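Local structure of 6-phospho-beta-glucosidase (Thermotoga maritima, 1UP7) at residues 117-122 with 148-153; 330-335 with 367-372. The protein hydrolyses cellobiose 6'-phosphate to glucose 6-phosphate and glucose, with NAD+ and manganese as cofactors. All coordinates share one frame; numbering follows the deposited sequence.

Contact 1: 117-122 with 148-153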
ATOM      1  N   ARG A 117     -19.184 -12.576  24.047  1.00 19.47           N
ATOM      2  CA  ARG A 117     -18.977 -13.516  25.146  1.00 19.08           C
ATOM      3  C   ARG A 117     -17.557 -14.062  25.126  1.00 19.65           C
ATOM      4  O   ARG A 117     -16.984 -14.325  26.189  1.00 20.14           O
ATOM      5  CB  ARG A 117     -19.952 -14.692  25.078  1.00 18.83           C
ATOM      6  CG  ARG A 117     -21.295 -14.493  25.763  1.00 18.15           C
ATOM      7  CD  ARG A 117     -22.071 -15.789  26.140  1.00 16.89           C
ATOM      8  NE  ARG A 117     -22.022 -16.749  25.051  1.00 18.06           N
ATOM      9  CZ  ARG A 117     -22.754 -16.642  23.946  1.00 18.21           C
ATOM     10  NH1 ARG A 117     -23.628 -15.635  23.834  1.00 14.44           N
ATOM     11  NH2 ARG A 117     -22.623 -17.550  22.971  1.00 15.97           N
ATOM     12  N   ALA A 118     -16.990 -14.254  23.933  1.00 18.95           N
ATOM     13  CA  ALA A 118     -15.675 -14.860  23.815  1.00 18.68           C
ATOM     14  C   ALA A 118     -14.549 -13.916  24.244  1.00 18.44           C
ATOM     15  O   ALA A 118     -13.649 -14.338  24.926  1.00 18.30           O
ATOM     16  CB  ALA A 118     -15.438 -15.370  22.384  1.00 18.68           C
ATOM     17  N   PHE A 119     -14.615 -12.651  23.833  1.00 17.94           N
ATOM     18  CA  PHE A 119     -13.492 -11.721  23.978  1.00 18.14           C
ATOM     19  C   PHE A 119     -12.891 -11.642  25.402  1.00 18.09           C
ATOM     20  O   PHE A 119     -11.671 -11.743  25.553  1.00 18.40           O
ATOM     21  CB  PHE A 119     -13.841 -10.291  23.428  1.00 18.26           C
ATOM     22  CG  PHE A 119     -14.056 -10.224  21.912  1.00 18.36           C
ATOM     23  CD1 PHE A 119     -13.536 -11.213  21.059  1.00 16.06           C
ATOM     24  CD2 PHE A 119     -14.755  -9.153  21.348  1.00 16.69           C
ATOM     25  CE1 PHE A 119     -13.720 -11.146  19.664  1.00 17.79           C
ATOM     26  CE2 PHE A 119     -14.947  -9.064  19.954  1.00 17.46           C
ATOM     27  CZ  PHE A 119     -14.440 -10.068  19.112  1.00 19.40           C
ATOM     28  N   PRO A 120     -13.710 -11.456  26.449  1.00 18.18           N
ATOM     29  CA  PRO A 120     -13.157 -11.390  27.825  1.00 18.07           C
ATOM     30  C   PRO A 120     -12.440 -12.681  28.261  1.00 18.26           C
ATOM     31  O   PRO A 120     -11.399 -12.618  28.920  1.00 18.17           O
ATOM     32  CB  PRO A 120     -14.388 -11.141  28.713  1.00 17.53           C
ATOM     33  CG  PRO A 120     -15.476 -10.669  27.765  1.00 17.36           C
ATOM     34  CD  PRO A 120     -15.184 -11.283  26.438  1.00 16.81           C
ATOM     35  N   ILE A 121     -12.987 -13.826  27.887  1.00 18.09           N
ATOM     36  CA  ILE A 121     -12.376 -15.099  28.218  1.00 17.85           C
ATOM     37  C   ILE A 121     -11.077 -15.289  27.447  1.00 18.01           C
ATOM     38  O   ILE A 121     -10.072 -15.665  28.071  1.00 17.68           O
ATOM     39  CB  ILE A 121     -13.389 -16.260  28.026  1.00 18.05           C
ATOM     40  CG1 ILE A 121     -14.534 -16.149  29.045  1.00 17.83           C
ATOM     41  CG2 ILE A 121     -12.729 -17.608  28.222  1.00 18.50           C
ATOM     42  CD1 ILE A 121     -15.873 -16.870  28.584  1.00 16.35           C
ATOM     43  N   VAL A 122     -11.053 -14.984  26.135  1.00 18.04           N
ATOM     44  CA  VAL A 122      -9.799 -15.129  25.408  1.00 18.82           C
ATOM     45  C   VAL A 122      -8.734 -14.112  25.865  1.00 19.56           C
ATOM     46  O   VAL A 122      -7.542 -14.448  25.907  1.00 19.76           O
ATOM     47  CB  VAL A 122      -9.925 -15.249  23.842  1.00 19.45           C
ATOM     48  CG1 VAL A 122     -11.245 -15.888  23.401  1.00 17.39           C
ATOM     49  CG2 VAL A 122      -9.661 -13.976  23.171  1.00 19.79           C
ATOM     50  N   THR A 148      -9.465 -14.577  15.994  1.00 17.65           N
ATOM     51  CA  THR A 148      -8.088 -14.432  15.520  1.00 17.10           C
ATOM     52  C   THR A 148      -7.779 -13.001  15.159  1.00 17.55           C
ATOM     53  O   THR A 148      -6.703 -12.522  15.498  1.00 17.64           O
ATOM     54  CB  THR A 148      -7.819 -15.351  14.300  1.00 17.90           C
ATOM     55  OG1 THR A 148      -8.180 -16.680  14.644  1.00 15.34           O
ATOM     56  CG2 THR A 148      -6.366 -15.460  14.007  1.00 14.12           C
ATOM     57  N   GLU A 149      -8.705 -12.314  14.471  1.00 17.63           N
ATOM     58  CA  GLU A 149      -8.531 -10.890  14.171  1.00 17.83           C
ATOM     59  C   GLU A 149      -8.248 -10.150  15.477  1.00 18.00           C
ATOM     60  O   GLU A 149      -7.346  -9.333  15.569  1.00 17.82           O
ATOM     61  CB  GLU A 149      -9.778 -10.293  13.518  1.00 17.06           C
ATOM     62  CG  GLU A 149      -9.751  -8.770  13.304  1.00 17.81           C
ATOM     63  CD  GLU A 149      -8.694  -8.294  12.303  1.00 18.71           C
ATOM     64  OE1 GLU A 149      -8.428  -8.994  11.310  1.00 17.59           O
ATOM     65  OE2 GLU A 149      -8.131  -7.204  12.504  1.00 19.56           O
ATOM     66  N   PHE A 150      -9.042 -10.458  16.490  1.00 17.83           N
ATOM     67  CA  PHE A 150      -8.922  -9.811  17.777  1.00 17.88           C
ATOM     68  C   PHE A 150      -7.569 -10.091  18.460  1.00 18.30           C
ATOM     69  O   PHE A 150      -6.882  -9.141  18.892  1.00 18.16           O
ATOM     70  CB  PHE A 150     -10.096 -10.239  18.649  1.00 17.95           C
ATOM     71  CG  PHE A 150     -10.002  -9.815  20.087  1.00 16.69           C
ATOM     72  CD1 PHE A 150     -10.053  -8.466  20.439  1.00 17.38           C
ATOM     73  CD2 PHE A 150      -9.928 -10.781  21.094  1.00 14.69           C
ATOM     74  CE1 PHE A 150     -10.023  -8.068  21.799  1.00 17.46           C
ATOM     75  CE2 PHE A 150      -9.888 -10.415  22.427  1.00 15.19           C
ATOM     76  CZ  PHE A 150      -9.947  -9.052  22.794  1.00 16.11           C
ATOM     77  N   VAL A 151      -7.176 -11.364  18.536  1.00 17.93           N
ATOM     78  CA  VAL A 151      -5.917 -11.713  19.166  1.00 18.01           C
ATOM     79  C   VAL A 151      -4.679 -11.228  18.398  1.00 18.70           C
ATOM     80  O   VAL A 151      -3.748 -10.674  19.012  1.00 19.08           O
ATOM     81  CB  VAL A 151      -5.770 -13.212  19.435  1.00 18.41           C
ATOM     82  CG1 VAL A 151      -4.380 -13.494  20.082  1.00 16.90           C
ATOM     83  CG2 VAL A 151      -6.920 -13.727  20.319  1.00 17.26           C
ATOM     84  N   ARG A 152      -4.657 -11.413  17.086  1.00 18.33           N
ATOM     85  CA  ARG A 152      -3.497 -10.984  16.287  1.00 18.61           C
ATOM     86  C   ARG A 152      -3.326  -9.470  16.231  1.00 18.70           C
ATOM     87  O   ARG A 152      -2.206  -8.967  16.352  1.00 18.63           O
ATOM     88  CB  ARG A 152      -3.595 -11.515  14.856  1.00 17.42           C
ATOM     89  CG  ARG A 152      -3.436 -13.010  14.768  1.00 18.15           C
ATOM     90  CD  ARG A 152      -2.109 -13.538  15.279  1.00 17.47           C
ATOM     91  NE  ARG A 152      -0.972 -12.830  14.697  1.00 19.16           N
ATOM     92  CZ  ARG A 152      -0.387 -13.150  13.542  1.00 19.96           C
ATOM     93  NH1 ARG A 152      -0.819 -14.156  12.797  1.00 16.36           N
ATOM     94  NH2 ARG A 152       0.637 -12.443  13.123  1.00 20.59           N
ATOM     95  N   ASN A 153      -4.436  -8.750  16.051  1.00 18.50           N
ATOM     96  CA  ASN A 153      -4.359  -7.322  15.761  1.00 18.68           C
ATOM     97  C   ASN A 153      -4.625  -6.385  16.928  1.00 18.34           C
ATOM     98  O   ASN A 153      -4.300  -5.212  16.864  1.00 18.67           O
ATOM     99  CB  ASN A 153      -5.249  -6.997  14.546  1.00 18.49           C
ATOM    100  CG  ASN A 153      -4.651  -7.534  13.250  1.00 18.10           C
ATOM    101  OD1 ASN A 153      -3.432  -7.684  13.142  1.00 17.25           O
ATOM    102  ND2 ASN A 153      -5.500  -7.843  12.280  1.00 19.13           N
TER
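Phe-119 and Phe-150 lay their rings face to face in an offset stack, centroids 4.4 Å apart and planes tilted by 29°, between helices 109-131 and 144-155 of the Rossmann-type nucleotide-binding domain. The short segments run 11.0 Å apart at closest approach and cross at -36°, a wide gap that the two rings bridge. Phe-150 is the main bump: CG lies anti to the backbone N (chi1 171°), which sends the ring across to the neighbouring helix. There it settles into the hollow between Phe-119 and Val-122, one turn apart. CD1 of Phe-119 presses on one face of the Phe-150 ring, toward its rim, 3.6 Å from Phe-150 CD2. Val-122 CG2 closes the hollow at the ring edge, in plane, 3.6 Å from Phe-150 CE2. The same methyl also meets Val-151 CG2 at 4.0 Å, a lighter touch beside the stack. Ile-372 of helix 355-376 packs on both phenylalanines, and the rings of His-146 and Tyr-375 meet Phe-119 edge-to-face. All four touching residues are buried and their side chains meet carbon to carbon, so apolar shape and ring stacking join the two helices here, without polar bonds between the segments.

Contact 2: 330-335 with 367-372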
ATOM      1  N   ASP A 330      -2.519  -6.035   4.076  1.00 18.92           N
ATOM      2  CA  ASP A 330      -1.698  -7.025   4.760  1.00 19.58           C
ATOM      3  C   ASP A 330      -2.223  -7.468   6.124  1.00 19.51           C
ATOM      4  O   ASP A 330      -2.044  -8.616   6.516  1.00 18.97           O
ATOM      5  CB  ASP A 330      -0.288  -6.492   4.983  1.00 19.68           C
ATOM      6  CG  ASP A 330       0.430  -6.195   3.712  1.00 22.42           C
ATOM      7  OD1 ASP A 330       0.029  -6.741   2.654  1.00 21.15           O
ATOM      8  OD2 ASP A 330       1.433  -5.413   3.705  1.00 27.08           O
ATOM      9  N   ASP A 331      -2.800  -6.530   6.866  1.00 19.66           N
ATOM     10  CA  ASP A 331      -3.227  -6.786   8.239  1.00 20.13           C
ATOM     11  C   ASP A 331      -4.579  -7.486   8.343  1.00 19.46           C
ATOM     12  O   ASP A 331      -4.968  -7.858   9.446  1.00 19.90           O
ATOM     13  CB  ASP A 331      -3.278  -5.477   9.042  1.00 20.46           C
ATOM     14  CG  ASP A 331      -4.104  -4.413   8.337  1.00 23.90           C
ATOM     15  OD1 ASP A 331      -5.350  -4.427   8.399  1.00 24.54           O
ATOM     16  OD2 ASP A 331      -3.585  -3.550   7.608  1.00 31.17           O
ATOM     17  N   TYR A 332      -5.312  -7.661   7.245  1.00 18.71           N
ATOM     18  CA  TYR A 332      -6.568  -8.436   7.343  1.00 18.51           C
ATOM     19  C   TYR A 332      -6.206  -9.849   7.768  1.00 18.60           C
ATOM     20  O   TYR A 332      -5.382 -10.503   7.100  1.00 18.94           O
ATOM     21  CB  TYR A 332      -7.309  -8.512   6.013  1.00 18.00           C
ATOM     22  CG  TYR A 332      -8.260  -7.372   5.654  1.00 17.62           C
ATOM     23  CD1 TYR A 332      -8.087  -6.065   6.164  1.00 15.92           C
ATOM     24  CD2 TYR A 332      -9.324  -7.606   4.778  1.00 16.26           C
ATOM     25  CE1 TYR A 332      -8.968  -5.024   5.806  1.00 15.59           C
ATOM     26  CE2 TYR A 332     -10.230  -6.575   4.425  1.00 17.25           C
ATOM     27  CZ  TYR A 332     -10.029  -5.296   4.930  1.00 15.73           C
ATOM     28  OH  TYR A 332     -10.877  -4.314   4.532  1.00 15.27           O
ATOM     29  N   VAL A 333      -6.767 -10.323   8.884  1.00 18.01           N
ATOM     30  CA  VAL A 333      -6.756 -11.768   9.141  1.00 17.36           C
ATOM     31  C   VAL A 333      -7.691 -12.445   8.130  1.00 17.78           C
ATOM     32  O   VAL A 333      -8.870 -12.063   8.004  1.00 17.86           O
ATOM     33  CB  VAL A 333      -7.179 -12.121  10.592  1.00 17.36           C
ATOM     34  CG1 VAL A 333      -7.536 -13.591  10.717  1.00 14.14           C
ATOM     35  CG2 VAL A 333      -6.056 -11.725  11.603  1.00 15.95           C
ATOM     36  N   LEU A 334      -7.147 -13.411   7.398  1.00 17.39           N
ATOM     37  CA  LEU A 334      -7.891 -14.183   6.427  1.00 17.46           C
ATOM     38  C   LEU A 334      -7.703 -15.668   6.708  1.00 17.70           C
ATOM     39  O   LEU A 334      -6.803 -16.062   7.450  1.00 16.92           O
ATOM     40  CB  LEU A 334      -7.375 -13.885   5.009  1.00 17.00           C
ATOM     41  CG  LEU A 334      -7.433 -12.421   4.575  1.00 17.11           C
ATOM     42  CD1 LEU A 334      -6.744 -12.262   3.216  1.00 16.15           C
ATOM     43  CD2 LEU A 334      -8.865 -11.910   4.571  1.00 15.02           C
ATOM     44  N   GLU A 335      -8.550 -16.483   6.090  1.00 17.66           N
ATOM     45  CA  GLU A 335      -8.361 -17.933   6.074  1.00 17.62           C
ATOM     46  C   GLU A 335      -7.757 -18.289   4.700  1.00 17.06           C
ATOM     47  O   GLU A 335      -8.410 -18.121   3.678  1.00 17.26           O
ATOM     48  CB  GLU A 335      -9.715 -18.618   6.352  1.00 17.23           C
ATOM     49  CG  GLU A 335      -9.682 -20.136   6.437  1.00 18.40           C
ATOM     50  CD  GLU A 335     -11.028 -20.716   6.879  1.00 19.33           C
ATOM     51  OE1 GLU A 335     -11.891 -21.013   6.021  1.00 17.51           O
ATOM     52  OE2 GLU A 335     -11.217 -20.859   8.113  1.00 21.34           O
ATOM     53  N   TYR A 367     -16.999  -4.851   9.952  1.00 17.28           N
ATOM     54  CA  TYR A 367     -17.886  -5.211  11.008  1.00 17.32           C
ATOM     55  C   TYR A 367     -17.085  -5.845  12.174  1.00 17.78           C
ATOM     56  O   TYR A 367     -17.339  -5.523  13.335  1.00 17.86           O
ATOM     57  CB  TYR A 367     -18.963  -6.180  10.485  1.00 16.51           C
ATOM     58  CG  TYR A 367     -19.329  -7.163  11.548  1.00 16.84           C
ATOM     59  CD1 TYR A 367     -20.252  -6.812  12.518  1.00 15.14           C
ATOM     60  CD2 TYR A 367     -18.679  -8.421  11.643  1.00 16.32           C
ATOM     61  CE1 TYR A 367     -20.589  -7.677  13.511  1.00 17.11           C
ATOM     62  CE2 TYR A 367     -18.985  -9.313  12.686  1.00 14.43           C
ATOM     63  CZ  TYR A 367     -19.945  -8.914  13.627  1.00 16.95           C
ATOM     64  OH  TYR A 367     -20.323  -9.714  14.696  1.00 15.61           O
ATOM     65  N   GLU A 368     -16.131  -6.728  11.862  1.00 17.82           N
ATOM     66  CA  GLU A 368     -15.313  -7.379  12.877  1.00 18.05           C
ATOM     67  C   GLU A 368     -14.576  -6.381  13.754  1.00 18.54           C
ATOM     68  O   GLU A 368     -14.561  -6.523  14.985  1.00 18.47           O
ATOM     69  CB  GLU A 368     -14.300  -8.353  12.259  1.00 17.91           C
ATOM     70  CG  GLU A 368     -14.856  -9.701  11.792  1.00 18.28           C
ATOM     71  CD  GLU A 368     -13.750 -10.594  11.235  1.00 22.76           C
ATOM     72  OE1 GLU A 368     -12.659 -10.057  10.873  1.00 24.36           O
ATOM     73  OE2 GLU A 368     -13.953 -11.832  11.146  1.00 22.68           O
ATOM     74  N   ARG A 369     -13.940  -5.390  13.126  1.00 18.93           N
ATOM     75  CA  ARG A 369     -13.139  -4.418  13.863  1.00 19.32           C
ATOM     76  C   ARG A 369     -14.035  -3.464  14.648  1.00 19.18           C
ATOM     77  O   ARG A 369     -13.662  -3.050  15.759  1.00 19.47           O
ATOM     78  CB  ARG A 369     -12.089  -3.665  13.000  1.00 19.11           C
ATOM     79  CG  ARG A 369     -11.447  -4.496  11.894  1.00 21.15           C
ATOM     80  CD  ARG A 369      -9.943  -4.675  11.875  1.00 19.99           C
ATOM     81  NE  ARG A 369      -9.389  -4.027  10.710  1.00 23.62           N
ATOM     82  CZ  ARG A 369      -8.302  -4.384  10.004  1.00 20.87           C
ATOM     83  NH1 ARG A 369      -7.605  -5.463  10.264  1.00 17.88           N
ATOM     84  NH2 ARG A 369      -7.956  -3.621   8.981  1.00 20.61           N
ATOM     85  N   LEU A 370     -15.208  -3.130  14.107  1.00 18.81           N
ATOM     86  CA  LEU A 370     -16.141  -2.285  14.843  1.00 18.65           C
ATOM     87  C   LEU A 370     -16.626  -3.027  16.102  1.00 19.06           C
ATOM     88  O   LEU A 370     -16.802  -2.418  17.169  1.00 19.18           O
ATOM     89  CB  LEU A 370     -17.350  -1.896  13.980  1.00 18.67           C
ATOM     90  CG  LEU A 370     -17.127  -0.782  12.936  1.00 19.04           C
ATOM     91  CD1 LEU A 370     -18.311  -0.717  11.957  1.00 12.95           C
ATOM     92  CD2 LEU A 370     -16.851   0.591  13.616  1.00 12.96           C
ATOM     93  N   THR A 371     -16.854  -4.333  15.977  1.00 18.38           N
ATOM     94  CA  THR A 371     -17.254  -5.113  17.129  1.00 18.12           C
ATOM     95  C   THR A 371     -16.153  -5.130  18.209  1.00 18.59           C
ATOM     96  O   THR A 371     -16.432  -4.928  19.396  1.00 18.43           O
ATOM     97  CB  THR A 371     -17.658  -6.530  16.694  1.00 17.82           C
ATOM     98  OG1 THR A 371     -18.813  -6.452  15.831  1.00 17.11           O
ATOM     99  CG2 THR A 371     -18.147  -7.329  17.888  1.00 14.61           C
ATOM    100  N   ILE A 372     -14.913  -5.349  17.782  1.00 18.40           N
ATOM    101  CA  ILE A 372     -13.776  -5.386  18.693  1.00 18.76           C
ATOM    102  C   ILE A 372     -13.610  -4.023  19.376  1.00 19.51           C
ATOM    103  O   ILE A 372     -13.368  -3.944  20.579  1.00 19.95           O
ATOM    104  CB  ILE A 372     -12.497  -5.777  17.935  1.00 18.51           C
ATOM    105  CG1 ILE A 372     -12.501  -7.297  17.632  1.00 16.68           C
ATOM    106  CG2 ILE A 372     -11.315  -5.352  18.700  1.00 16.30           C
ATOM    107  CD1 ILE A 372     -11.654  -7.688  16.408  1.00 14.37           C
TER
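Asp-331 and Arg-369 form a salt bridge within the C-terminal domain of the family 4 glycosidase fold, tying the loop that leads into strand 333-341 to helix 355-376. Asp-331 OD1 takes both bonds: one from Arg-369 NH2 at 2.8 Å, arriving nearly along the C-O axis of the carboxylate, and a weak one from Arg-369 NH1 at 3.1 Å. This is a forked grip on a single oxygen, with carboxylate and guanidinium planes 33° apart. The arginine chain bends at chi2 and chi3 to bring its head to the acid. Arg-369 NH1 has a second anionic partner, Glu-149 on helix 144-155, so the guanidinium serves two carboxylates. An alanine here in place of Arg-369 would probably leave Asp-331 OD1 without its guanidinium partner and Glu-149 with Lys-365 but no arginine. The Asp-331 carbonyl accepts from Asn-153 ND2, and Val-333 N donates to Glu-149 OE1, so backbone groups of the loop and strand are also served by helix 144-155. Arg-369 NH2 also lies 3.6 Å from Tyr-332 CE1, approaching obliquely, with the ring and guanidinium planes 89° apart; the tyrosine hydroxyl is hydrogen-bonded to His-362 ND1 of the same chain. His-362 of a second subunit also packs on Tyr-332. On the helix, Tyr-367 O accepts from both Thr-371 N and Thr-371 OG1, which reach it from opposite faces of the carbonyl plane, with OG1 3.0 Å away.

Contacts 1 and 2, their centres about 11 Å apart, follow one another along the chain and meet mainly through helix 144-155. On its polar side Glu-149 OE2 pairs with Arg-369 NH1 at 2.9 Å; on its apolar side Ile-372 CD1 lies 3.7 Å from Phe-150 CA. Ile-372 also reaches helix 109-131 directly, its CG1 3.7 Å from Phe-119 CZ. Both helices thus link the nucleotide-binding domain to the C-terminal domain, one by charge and packing, the other by packing. Contact 1 is nearer the cofactor: Ile-121 touches NAD, and the side chain of Val-122 lies about 9 Å from it and about 10 Å from that of substrate-binding Asn-142. Contact 2 lies away from these sites, with neighbouring subunits close by.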